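PDB 6G44: putative major capsid protein from Cafeteriavirus-dependent mavirus, which probably forms the outer protein shell of the virophage particle, as trimeric capsomers of double jelly-roll subunits. Local coordinates for residues C[176-179]-C[180-184]. Numbering follows the deposited sequence.
Sequences RGLG and CNYAY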
loop_
_atom_site.group_PDB
_atom_site.type_symbol
_atom_site.label_atom_id
_atom_site.label_comp_id
_atom_site.label_asym_id
_atom_site.label_seq_id
_atom_site.Cartn_x
_atom_site.Cartn_y
_atom_site.Cartn_z
ATOM N N ARG C 176 15.042 -8.634 -0.851
ATOM C CA ARG C 176 15.549 -9.985 -0.544
ATOM C C ARG C 176 17.014 -9.936 -0.107
ATOM O O ARG C 176 17.719 -10.967 -0.127
ATOM C CB ARG C 176 15.403 -10.882 -1.772
ATOM C CG ARG C 176 14.004 -10.934 -2.368
ATOM C CD ARG C 176 13.798 -12.071 -3.379
ATOM N NE ARG C 176 14.806 -12.077 -4.453
ATOM C CZ ARG C 176 14.689 -11.510 -5.661
ATOM N NH1 ARG C 176 13.598 -10.829 -6.019
ATOM N NH2 ARG C 176 15.702 -11.573 -6.510
ATOM N N GLY C 177 17.450 -8.755 0.323
ATOM C CA GLY C 177 18.850 -8.503 0.641
ATOM C C GLY C 177 19.157 -8.755 2.091
ATOM O O GLY C 177 18.292 -9.146 2.882
ATOM N N LEU C 178 20.405 -8.478 2.442
ATOM C CA LEU C 178 20.879 -8.717 3.803
ATOM C C LEU C 178 20.339 -7.657 4.747
ATOM O O LEU C 178 20.000 -6.544 4.322
ATOM C CB LEU C 178 22.399 -8.728 3.830
ATOM C CG LEU C 178 23.059 -9.703 2.851
ATOM C CD1 LEU C 178 24.580 -9.545 2.898
ATOM C CD2 LEU C 178 22.605 -11.127 3.081
ATOM N N GLY C 179 20.213 -7.984 6.020
ATOM C CA GLY C 179 19.915 -6.964 7.015
ATOM C C GLY C 179 18.524 -6.360 6.877
ATOM O O GLY C 179 18.331 -5.207 7.203
ATOM N N CYS C 180 17.563 -7.125 6.379
ATOM C CA CYS C 180 16.206 -6.577 6.155
ATOM C C CYS C 180 15.121 -7.493 6.733
ATOM O O CYS C 180 14.568 -7.178 7.795
ATOM C CB CYS C 180 15.976 -6.265 4.683
ATOM S SG CYS C 180 14.487 -5.231 4.441
ATOM N N ASN C 181 14.831 -8.609 6.077
ATOM C CA ASN C 181 13.765 -9.514 6.524
ATOM C C ASN C 181 14.224 -10.829 7.153
ATOM O O ASN C 181 13.432 -11.484 7.818
ATOM C CB ASN C 181 12.838 -9.831 5.363
ATOM C CG ASN C 181 12.230 -8.588 4.773
ATOM O OD1 ASN C 181 11.826 -7.689 5.531
ATOM N ND2 ASN C 181 12.162 -8.497 3.449
ATOM N N TYR C 182 15.494 -11.212 6.944
ATOM C CA TYR C 182 16.021 -12.485 7.500
ATOM C C TYR C 182 17.361 -12.263 8.175
ATOM O O TYR C 182 18.125 -11.350 7.836
ATOM C CB TYR C 182 16.125 -13.570 6.412
ATOM C CG TYR C 182 16.940 -13.171 5.209
ATOM C CD1 TYR C 182 18.311 -13.276 5.200
ATOM C CD2 TYR C 182 16.327 -12.649 4.053
ATOM C CE1 TYR C 182 19.070 -12.878 4.122
ATOM C CE2 TYR C 182 17.085 -12.254 2.954
ATOM C CZ TYR C 182 18.470 -12.382 2.988
ATOM O OH TYR C 182 19.273 -12.014 1.928
ATOM N N ALA C 183 17.643 -13.161 9.131
ATOM C CA ALA C 183 18.907 -13.151 9.857
ATOM C C ALA C 183 20.056 -13.604 8.971
ATOM O O ALA C 183 19.908 -14.478 8.123
ATOM C CB ALA C 183 18.815 -14.058 11.060
ATOM N N TYR C 184 21.203 -12.996 9.184
ATOM C CA TYR C 184 22.375 -13.277 8.357
ATOM C C TYR C 184 23.622 -12.888 9.157
ATOM O O TYR C 184 23.570 -12.095 10.098
ATOM C CB TYR C 184 22.326 -12.495 6.977
ATOM C CG TYR C 184 22.759 -11.078 7.218
ATOM C CD1 TYR C 184 21.971 -10.216 7.975
ATOM C CD2 TYR C 184 24.027 -10.623 6.835
ATOM C CE1 TYR C 184 22.411 -8.955 8.321
ATOM C CE2 TYR C 184 24.459 -9.354 7.157
ATOM C CZ TYR C 184 23.655 -8.518 7.918
ATOM O OH TYR C 184 24.126 -7.274 8.310
HETATM O O HOH W 1 15.392 -9.244 3.180
HETATM O O HOH W 2 17.777 -9.885 5.560
#
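A tight bend leading into strand 183-186 brings the hydroxyl end of Tyr182 back against the carbonyls of Arg176 and Gly177 and sets Tyr184 beside Leu178. The bend passes through Gly179, whose positive phi is a backbone conformation that glycine adopts easily. Tyr182 OH donates to Arg176 O at 2.8 Å; the carbonyl oxygen lies at the edge of the ring, near its plane, whereas the hydroxyl stands above the carbonyl plane, 38° out of it, and so misses a lone pair. With chi1 at 55°, CG sits between the backbone N and the carbonyl carbon, and the ring reaches back across the bend. Two waters bridge the bend. Water 2 lies 2.8 Å from Gly177 O, to which it can donate, and accepts from the N-H groups of Cys180 and Tyr182; it lies over the centre of the Tyr182 ring, 3.2 Å above the plane. Water 1 joins the same Gly177 O to Asn181 N, accepting from the latter at 3.0 Å. Gly177 O is thus linked through the two waters to three amides. Leu178 CB makes a CH-pi contact over one face of Tyr184, 4.0 Å from the ring centroid and 14° off the normal. The branch end of Leu178 meets both tyrosines, CD2 lying 3.6 Å from Tyr182 OH. Arg176 extends the other way, salt-bridged to Asp149 and bonded to Leu98 O. At the subunit interface, Tyr184 OH bonds Gly401 N and Cys180 O bonds Ser392 OG, both of a neighbouring subunit. Within its own chain, Leu178 also touches Phe200 of strand 195-205, the strand with which 183-186 pairs in an antiparallel sheet of the double jelly-roll.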